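Local coordinates for xylulokinase (Brucella ovis, PDB 5VM1), which probably catalyses the ATP-dependent phosphorylation of D-xylulose to D-xylulose 5-phosphate, as a member of the FGGY family of carbohydrate kinases, at residues S247-G252 against T452-P457; M251-P256 against V268-N273; A259-G264 against T397-V402; F380-N385 against T417-P422. One frame throughout, in Å; residues are numbered along the deposited sequence.

In the fold
The four contacts run across the C-terminal half of the chain, and all are largely buried. Interactions 1 and 2 share M251 and G252, where helix 243-251 ends: one packs that end against the loop after helix 450-453, the other lays the following loop along strand 267-273. Interaction 3 pairs strands 259-263 and 399-402 in the mixed sheet of the C-terminal domain, and its strand 259-263 also neighbours strand 267-273 of interaction 2. Interaction 4 joins helices 367-390 and 409-419 beside that sheet, where L419 meets L399. Of the four, the strand pair alone has backbone hydrogen bonds between its segments; interactions 1 and 2 rely on CA-H...O contacts and apolar packing, and the helices on apolar packing, including F380, with one arginine.

Interaction 1: S247-G252 against T452-P457; sequences SACGMG and TICTPP
C249 and C454 supply the sulfur contact between the end of helix 243-251 and the loop that follows helix 450-453. CB of C249 lies 3.9 Å from SG of C454, and CB of C454 is 3.6 Å from the carbonyl O of C249. The second apolar pair is looser, with CG of M251 4.5 Å from CD of P457.

The polar component consists of CA-H...O contacts. CA of P456 approaches O of M251 at 3.4 Å with an angle of 159° at the hydrogen, while CA of G252 lies 3.3 Å from O of C454, the more bent of the two at 141°. C454 is itself the centre of an inverse gamma turn.

G252 leaves the helix with positive phi (82°), which brings its bare CA against the backbone of C454 to P456. Helix 243-251 begins at D243, the predicted proton acceptor, so the contact lies at the far end of the helix that probably carries the catalytic base. Outside the pair, R439 donates from NH1 to the carbonyl O atoms of both C249 and T455, thus tying the two segments through one guanidinium group. The direct contact therefore depends on close backbone fit and weak CH donors, while R439 adds conventional hydrogen bonds to the C249 and T455 carbonyls.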
# COMPACT_ATOMS: atom_id res chain seq x y z
N SER A 247 -5.36 -3.65 3.20
CA SER A 247 -6.06 -2.46 3.68
C SER A 247 -7.41 -2.32 2.98
O SER A 247 -8.43 -2.06 3.63
CB SER A 247 -5.18 -1.25 3.42
OG SER A 247 -5.45 -0.21 4.30
N ALA A 248 -7.42 -2.54 1.66
CA ALA A 248 -8.66 -2.45 0.88
C ALA A 248 -9.69 -3.50 1.29
O ALA A 248 -10.89 -3.21 1.33
CB ALA A 248 -8.34 -2.59 -0.61
N CYS A 249 -9.24 -4.72 1.63
CA CYS A 249 -10.15 -5.72 2.19
C CYS A 249 -10.70 -5.27 3.53
O CYS A 249 -11.87 -5.51 3.83
CB CYS A 249 -9.46 -7.07 2.37
SG CYS A 249 -9.13 -7.98 0.86
N GLY A 250 -9.88 -4.60 4.34
CA GLY A 250 -10.40 -4.06 5.59
C GLY A 250 -11.42 -2.96 5.37
O GLY A 250 -12.33 -2.78 6.18
N MET A 251 -11.28 -2.21 4.28
CA MET A 251 -12.14 -1.08 4.00
C MET A 251 -13.37 -1.42 3.18
O MET A 251 -14.25 -0.56 3.04
CB MET A 251 -11.36 -0.02 3.22
CG MET A 251 -11.94 1.35 3.39
SD MET A 251 -11.03 2.07 4.73
CE MET A 251 -9.40 1.91 3.94
N GLY A 252 -13.47 -2.64 2.64
CA GLY A 252 -14.55 -2.97 1.74
C GLY A 252 -14.33 -2.53 0.31
O GLY A 252 -15.28 -2.54 -0.49
N THR A 452 -18.91 -11.21 0.48
CA THR A 452 -19.87 -10.97 1.55
C THR A 452 -19.18 -10.65 2.87
O THR A 452 -19.82 -10.10 3.76
CB THR A 452 -20.82 -12.17 1.73
OG1 THR A 452 -20.13 -13.29 2.32
CG2 THR A 452 -21.37 -12.59 0.40
N ILE A 453 -17.89 -10.91 3.01
CA ILE A 453 -17.19 -10.63 4.26
C ILE A 453 -16.59 -9.23 4.26
O ILE A 453 -16.73 -8.48 5.23
CB ILE A 453 -16.11 -11.71 4.50
CG1 ILE A 453 -16.78 -13.09 4.56
CG2 ILE A 453 -15.37 -11.44 5.78
CD1 ILE A 453 -17.96 -13.16 5.49
N CYS A 454 -15.93 -8.84 3.17
CA CYS A 454 -15.21 -7.57 3.08
C CYS A 454 -16.17 -6.43 2.76
O CYS A 454 -16.19 -5.87 1.66
CB CYS A 454 -14.11 -7.67 2.04
SG CYS A 454 -12.85 -8.90 2.43
N THR A 455 -16.95 -6.03 3.78
CA THR A 455 -17.97 -4.99 3.70
C THR A 455 -17.37 -3.63 4.03
O THR A 455 -16.35 -3.54 4.73
CB THR A 455 -19.13 -5.29 4.67
OG1 THR A 455 -18.66 -5.37 6.02
CG2 THR A 455 -19.85 -6.62 4.31
N PRO A 456 -17.95 -2.54 3.53
CA PRO A 456 -17.45 -1.21 3.91
C PRO A 456 -17.80 -0.92 5.36
O PRO A 456 -18.74 -1.52 5.92
CB PRO A 456 -18.20 -0.27 2.95
CG PRO A 456 -19.43 -1.03 2.54
CD PRO A 456 -19.02 -2.49 2.52
N PRO A 457 -17.05 -0.06 6.02
CA PRO A 457 -17.39 0.30 7.40
C PRO A 457 -18.54 1.29 7.42
O PRO A 457 -18.95 1.83 6.39
CB PRO A 457 -16.10 0.94 7.94
CG PRO A 457 -15.40 1.44 6.70
CD PRO A 457 -15.73 0.45 5.62

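Interaction 2: M251-P256 against V268-N273; sequences MGTVKP and VLFAAN
T253 has CG2 anti to its backbone N and OG1 beside it (chi1 -45°), while F270 carries its ring anti to N (chi1 -175°); these settings bring the threonine methyl to the phenyl ring. CG2 of T253 lies 4.1 Å from CD1 of F270, and the two side chains run antiparallel alongside each other. The carbonyl O of T253 also approaches the ring obliquely, 3.9 Å from CE1 of F270.

Further along the strand, the methyl of A272 fits against loop backbone: its CB is 3.5 Å from C of V254 and equally 3.5 Å from O of K255. At the far end, CA of P256 makes a CA-H...O contact with O of A272 at 3.4 Å, with 162° at the hydrogen.

The loop thus carries the chain from helix 243-251 to strand 259-263 across one face of strand 267-273, with T253 at the centre of an inverse gamma turn. F270 also stacks on H296 and meets H289 edge-to-face; H289 uses NE2 to hydrogen-bond O of T253. The F270 side chain is about 8 Å from that of D243, the predicted proton acceptor. Methyl groups, the phenyl ring, the P256 CA-H and backbone carbonyls therefore make the direct fit, while H289 links the loop carbonyl and the ring.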
# COMPACT_ATOMS: atom_id res chain seq x y z
N MET A 251 -11.28 -2.21 4.28
CA MET A 251 -12.14 -1.08 4.00
C MET A 251 -13.37 -1.42 3.18
O MET A 251 -14.25 -0.56 3.04
CB MET A 251 -11.36 -0.02 3.22
CG MET A 251 -11.94 1.35 3.39
SD MET A 251 -11.03 2.07 4.73
CE MET A 251 -9.40 1.91 3.94
N GLY A 252 -13.47 -2.64 2.64
CA GLY A 252 -14.55 -2.97 1.74
C GLY A 252 -14.33 -2.53 0.31
O GLY A 252 -15.28 -2.54 -0.49
N THR A 253 -13.11 -2.16 -0.06
CA THR A 253 -12.83 -1.70 -1.41
C THR A 253 -12.42 -2.89 -2.29
O THR A 253 -11.25 -3.11 -2.60
CB THR A 253 -11.75 -0.63 -1.39
OG1 THR A 253 -12.06 0.29 -0.35
CG2 THR A 253 -11.73 0.09 -2.70
N VAL A 254 -13.41 -3.68 -2.68
CA VAL A 254 -13.16 -4.89 -3.45
C VAL A 254 -14.06 -4.98 -4.69
O VAL A 254 -13.81 -5.79 -5.59
CB VAL A 254 -13.32 -6.13 -2.56
CG1 VAL A 254 -12.32 -6.09 -1.44
CG2 VAL A 254 -14.71 -6.17 -1.99
N LYS A 255 -15.17 -4.11 -4.77
CA LYS A 255 -16.00 -4.21 -5.98
C LYS A 255 -15.56 -3.18 -7.01
O LYS A 255 -15.02 -2.13 -6.66
CB LYS A 255 -17.48 -3.98 -5.66
CG LYS A 255 -18.15 -5.11 -4.88
CD LYS A 255 -19.67 -5.00 -4.91
CE LYS A 255 -20.21 -3.91 -4.00
NZ LYS A 255 -21.71 -4.08 -3.82
N PRO A 256 -15.76 -3.47 -8.30
CA PRO A 256 -15.31 -2.55 -9.35
C PRO A 256 -15.87 -1.14 -9.20
O PRO A 256 -17.07 -0.94 -8.99
CB PRO A 256 -15.78 -3.22 -10.64
CG PRO A 256 -15.85 -4.65 -10.33
CD PRO A 256 -16.05 -4.81 -8.84
N VAL A 268 -2.25 7.76 -1.85
CA VAL A 268 -2.57 6.57 -2.63
C VAL A 268 -4.04 6.61 -3.01
O VAL A 268 -4.90 6.80 -2.14
CB VAL A 268 -2.25 5.25 -1.89
CG1 VAL A 268 -2.77 4.09 -2.67
CG2 VAL A 268 -0.75 5.10 -1.73
N LEU A 269 -4.31 6.42 -4.29
CA LEU A 269 -5.66 6.27 -4.81
C LEU A 269 -5.79 4.81 -5.22
O LEU A 269 -5.10 4.36 -6.14
CB LEU A 269 -5.88 7.21 -5.99
CG LEU A 269 -7.26 7.29 -6.62
CD1 LEU A 269 -8.25 7.90 -5.62
CD2 LEU A 269 -7.21 8.12 -7.88
N PHE A 270 -6.63 4.05 -4.51
CA PHE A 270 -6.78 2.61 -4.69
C PHE A 270 -8.15 2.34 -5.25
O PHE A 270 -9.16 2.68 -4.63
CB PHE A 270 -6.61 1.84 -3.39
CG PHE A 270 -6.65 0.32 -3.54
CD1 PHE A 270 -7.83 -0.35 -3.84
CD2 PHE A 270 -5.49 -0.44 -3.32
CE1 PHE A 270 -7.85 -1.73 -3.95
CE2 PHE A 270 -5.50 -1.82 -3.44
CZ PHE A 270 -6.69 -2.47 -3.74
N ALA A 271 -8.19 1.69 -6.41
CA ALA A 271 -9.44 1.34 -7.06
C ALA A 271 -9.46 -0.16 -7.32
O ALA A 271 -8.52 -0.71 -7.91
CB ALA A 271 -9.58 2.12 -8.37
N ALA A 272 -10.55 -0.82 -6.91
CA ALA A 272 -10.72 -2.23 -7.22
C ALA A 272 -11.27 -2.40 -8.63
O ALA A 272 -12.10 -1.60 -9.09
CB ALA A 272 -11.65 -2.87 -6.20
N ASN A 273 -10.77 -3.44 -9.34
CA ASN A 273 -11.13 -3.73 -10.73
C ASN A 273 -11.70 -5.14 -10.93
O ASN A 273 -11.23 -6.12 -10.33
CB ASN A 273 -9.94 -3.61 -11.70
CG ASN A 273 -9.26 -2.25 -11.67
OD1 ASN A 273 -8.06 -2.15 -11.90
ND2 ASN A 273 -10.02 -1.20 -11.37

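Interaction 3: A259-G264 against T397-V402; sequences AFVSLG and TSLTAV
V261 and T400 meet through the backbone: N of V261 donates to O of T400 at 2.8 Å. The other three bonds follow the same parallel register, from T400 N to A259 O (3.0 Å), V402 N to V261 O (3.0 Å) and L263 N to V402 O (2.8 Å). Of the four, the V402 bond is the straightest, at 167°, and its donor lies in the carbonyl plane of V261; the other donors are tilted from their acceptor planes.

On the face bearing A259, V261, L399 and A401, the leucine branches divide the work. CD1 of L399 reaches CB of A259 at 3.5 Å, while CD2 lies 3.8 Å from CG1 of V261, the leucine side chain lying roughly perpendicular to the valine. A chi1 of 55° puts CG1 of V261 between its backbone N and carbonyl carbon, from where it also reaches CB of A401 at 4.1 Å. The other face pairs CB of S262 with CG2 of V402.

This is a parallel pair inside the mixed sheet of the C-terminal FGGY domain, a member of the actin-like ATPase clan. The short strand axes approach to 4.5 Å and diverge by 27°, as expected of twisted neighbours.

In the second shell, F260 bonds through its backbone to F270 of strand 267-273 and packs its ring on A248, while L399 pairs with A424 on the other flank. Helix 409-419 covers L399 and A401 through L419 and L412, and M251 of helix 243-251 lies against V402.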
# COMPACT_ATOMS: atom_id res chain seq x y z
N ALA A 259 -13.36 2.88 -4.53
CA ALA A 259 -12.03 3.42 -4.37
C ALA A 259 -11.84 4.05 -2.99
O ALA A 259 -12.79 4.53 -2.36
CB ALA A 259 -11.71 4.45 -5.47
N PHE A 260 -10.60 4.02 -2.52
CA PHE A 260 -10.23 4.80 -1.36
C PHE A 260 -9.02 5.66 -1.70
O PHE A 260 -8.15 5.27 -2.48
CB PHE A 260 -9.95 3.93 -0.12
CG PHE A 260 -8.63 3.18 -0.14
CD1 PHE A 260 -7.42 3.84 0.03
CD2 PHE A 260 -8.62 1.79 -0.21
CE1 PHE A 260 -6.22 3.13 0.04
CE2 PHE A 260 -7.42 1.07 -0.19
CZ PHE A 260 -6.22 1.74 -0.05
N VAL A 261 -8.96 6.83 -1.07
CA VAL A 261 -7.81 7.72 -1.16
C VAL A 261 -7.19 7.82 0.23
O VAL A 261 -7.89 8.06 1.21
CB VAL A 261 -8.18 9.11 -1.70
CG1 VAL A 261 -9.31 9.76 -0.88
CG2 VAL A 261 -6.93 10.00 -1.80
N SER A 262 -5.90 7.61 0.29
CA SER A 262 -5.14 7.61 1.53
C SER A 262 -4.27 8.86 1.59
O SER A 262 -3.35 9.03 0.78
CB SER A 262 -4.29 6.35 1.62
OG SER A 262 -3.40 6.44 2.70
N LEU A 263 -4.57 9.75 2.54
CA LEU A 263 -3.77 10.96 2.70
C LEU A 263 -2.68 10.72 3.73
O LEU A 263 -2.56 11.43 4.73
CB LEU A 263 -4.64 12.15 3.09
CG LEU A 263 -5.64 12.49 1.99
CD1 LEU A 263 -6.61 13.51 2.47
CD2 LEU A 263 -4.95 12.95 0.72
N GLY A 264 -1.86 9.71 3.44
CA GLY A 264 -0.69 9.43 4.23
C GLY A 264 0.51 10.20 3.73
O GLY A 264 0.41 11.09 2.89
N THR A 397 -16.95 6.17 -8.74
CA THR A 397 -18.23 6.79 -8.38
C THR A 397 -18.19 7.37 -6.97
O THR A 397 -18.39 8.57 -6.77
CB THR A 397 -19.37 5.78 -8.49
OG1 THR A 397 -19.07 4.62 -7.69
CG2 THR A 397 -19.58 5.36 -9.94
N SER A 398 -17.93 6.51 -5.99
CA SER A 398 -17.79 6.91 -4.60
C SER A 398 -16.37 6.65 -4.13
O SER A 398 -15.74 5.64 -4.48
CB SER A 398 -18.81 6.16 -3.74
OG SER A 398 -18.54 4.76 -3.72
N LEU A 399 -15.88 7.56 -3.30
CA LEU A 399 -14.53 7.55 -2.79
C LEU A 399 -14.56 7.58 -1.26
O LEU A 399 -15.37 8.30 -0.67
CB LEU A 399 -13.76 8.75 -3.36
CG LEU A 399 -12.25 8.76 -3.16
CD1 LEU A 399 -11.58 7.48 -3.66
CD2 LEU A 399 -11.67 9.98 -3.83
N THR A 400 -13.71 6.77 -0.63
CA THR A 400 -13.59 6.71 0.82
C THR A 400 -12.21 7.17 1.25
O THR A 400 -11.21 6.76 0.66
CB THR A 400 -13.83 5.30 1.28
OG1 THR A 400 -15.06 4.84 0.70
CG2 THR A 400 -13.92 5.23 2.78
N ALA A 401 -12.13 8.03 2.29
CA ALA A 401 -10.88 8.68 2.68
C ALA A 401 -10.33 8.17 4.01
O ALA A 401 -11.05 8.10 5.00
CB ALA A 401 -11.05 10.20 2.76
N VAL A 402 -9.03 7.82 4.02
CA VAL A 402 -8.31 7.40 5.21
C VAL A 402 -6.94 8.07 5.23
O VAL A 402 -6.57 8.79 4.31
CB VAL A 402 -8.16 5.87 5.31
CG1 VAL A 402 -9.54 5.23 5.30
CG2 VAL A 402 -7.21 5.31 4.21

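Interaction 4: F380-N385 against T417-P422; sequences FAIRDN and TALNVP
The contact belongs to the helical layer beside the C-terminal sheet, where the body of helix 367-390 meets the end of helix 409-419 through R383, I382 and F380 against A418 and L419. CD2 of L419 makes the aliphatic contacts with R383 and I382: it lies 3.5 Å from CA and 3.7 Å from CB of R383, with CG2 of I382 4.2 Å away on the same helix. The isoleucine and leucine side chains stand nearly square to each other. A chi1 of -51° sets CG of L419 beside the backbone N; CD1 takes the extended position, and CD2 is the branch turned to the facing helix. A418 takes its own large share of the interface, its CB receiving the F380 ring obliquely, 4.3 Å from CE1, and its carbonyl facing R383.

Helix 367-390 precedes strand 399-402 and helix 409-419 follows it, and the contact brings the two helices together beside the sheet. V421, in the loop beyond the second helix, also touches L399 of that strand.

Polar character comes from R383, whose chain is bent at chi2 and chi3. NE lies 3.0 Å from the carbonyl O of A418, the guanidinium approaching it obliquely. The same group's NH1 forms a salt bridge with D474, and Y477 adds a cation-pi contact, both from helix 470-488. That helix also receives F380, through Y480 and A476. Within helix 367-390, ND2 of N385 bonds O of A381 at 2.9 Å from above the carbonyl plane, across from the backbone N of N385, which reaches the opposite face.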
# COMPACT_ATOMS: atom_id res chain seq x y z
N PHE A 380 -5.46 18.53 -6.40
CA PHE A 380 -5.32 18.49 -7.85
C PHE A 380 -4.47 17.31 -8.33
O PHE A 380 -4.79 16.69 -9.35
CB PHE A 380 -4.71 19.81 -8.34
CG PHE A 380 -5.59 20.98 -8.12
CD1 PHE A 380 -6.94 20.85 -8.28
CD2 PHE A 380 -5.07 22.21 -7.74
CE1 PHE A 380 -7.78 21.92 -8.07
CE2 PHE A 380 -5.90 23.28 -7.51
CZ PHE A 380 -7.26 23.14 -7.67
N ALA A 381 -3.42 16.96 -7.58
CA ALA A 381 -2.68 15.74 -7.92
C ALA A 381 -3.57 14.51 -7.83
O ALA A 381 -3.49 13.62 -8.68
CB ALA A 381 -1.47 15.58 -6.99
N ILE A 382 -4.42 14.43 -6.80
CA ILE A 382 -5.39 13.33 -6.74
C ILE A 382 -6.30 13.36 -7.97
O ILE A 382 -6.60 12.32 -8.55
CB ILE A 382 -6.20 13.41 -5.43
CG1 ILE A 382 -5.30 13.22 -4.22
CG2 ILE A 382 -7.29 12.33 -5.42
CD1 ILE A 382 -5.98 13.52 -2.94
N ARG A 383 -6.73 14.54 -8.39
CA ARG A 383 -7.56 14.61 -9.60
C ARG A 383 -6.78 14.19 -10.84
O ARG A 383 -7.34 13.59 -11.76
CB ARG A 383 -8.19 16.01 -9.71
CG ARG A 383 -8.09 16.70 -11.01
CD ARG A 383 -9.42 16.88 -11.66
NE ARG A 383 -10.13 18.13 -11.35
CZ ARG A 383 -10.87 18.78 -12.25
NH1 ARG A 383 -11.53 19.89 -11.93
NH2 ARG A 383 -10.94 18.32 -13.50
N ASP A 384 -5.48 14.51 -10.88
CA ASP A 384 -4.64 13.94 -11.93
C ASP A 384 -4.61 12.41 -11.85
O ASP A 384 -4.61 11.72 -12.88
CB ASP A 384 -3.23 14.53 -11.88
CG ASP A 384 -3.09 15.77 -12.73
OD1 ASP A 384 -3.97 15.99 -13.60
OD2 ASP A 384 -2.07 16.49 -12.59
N ASN A 385 -4.59 11.87 -10.64
CA ASN A 385 -4.59 10.42 -10.50
C ASN A 385 -5.91 9.81 -10.96
O ASN A 385 -5.91 8.80 -11.68
CB ASN A 385 -4.26 10.04 -9.06
CG ASN A 385 -2.77 9.97 -8.83
OD1 ASN A 385 -2.20 8.91 -8.58
ND2 ASN A 385 -2.13 11.12 -9.01
N THR A 417 -14.49 18.62 -3.83
CA THR A 417 -14.84 19.62 -4.83
C THR A 417 -13.93 19.53 -6.05
O THR A 417 -14.38 19.80 -7.18
CB THR A 417 -14.84 20.99 -4.17
OG1 THR A 417 -15.81 20.98 -3.10
CG2 THR A 417 -15.16 22.11 -5.19
N ALA A 418 -12.68 19.11 -5.87
CA ALA A 418 -11.79 18.98 -7.01
C ALA A 418 -12.22 17.82 -7.91
O ALA A 418 -12.09 17.91 -9.13
CB ALA A 418 -10.34 18.84 -6.54
N LEU A 419 -12.72 16.72 -7.32
CA LEU A 419 -13.15 15.54 -8.07
C LEU A 419 -14.61 15.56 -8.44
O LEU A 419 -15.01 14.84 -9.36
CB LEU A 419 -12.92 14.27 -7.24
CG LEU A 419 -11.54 14.05 -6.62
CD1 LEU A 419 -11.57 12.80 -5.81
CD2 LEU A 419 -10.43 13.98 -7.66
N ASN A 420 -15.41 16.38 -7.76
CA ASN A 420 -16.86 16.32 -7.83
C ASN A 420 -17.38 14.90 -7.56
O ASN A 420 -18.26 14.40 -8.26
CB ASN A 420 -17.41 16.83 -9.16
CG ASN A 420 -18.85 17.29 -9.05
OD1 ASN A 420 -19.34 17.55 -7.94
ND2 ASN A 420 -19.55 17.34 -10.18
N VAL A 421 -16.80 14.24 -6.55
CA VAL A 421 -17.37 13.02 -5.97
C VAL A 421 -17.52 13.23 -4.46
O VAL A 421 -16.70 13.94 -3.85
CB VAL A 421 -16.54 11.76 -6.27
CG1 VAL A 421 -16.13 11.68 -7.72
CG2 VAL A 421 -15.33 11.67 -5.37
N PRO A 422 -18.58 12.73 -3.85
CA PRO A 422 -18.65 12.69 -2.37
C PRO A 422 -17.57 11.81 -1.77
O PRO A 422 -17.18 10.80 -2.35
CB PRO A 422 -20.05 12.12 -2.10
CG PRO A 422 -20.38 11.36 -3.34
CD PRO A 422 -19.78 12.15 -4.47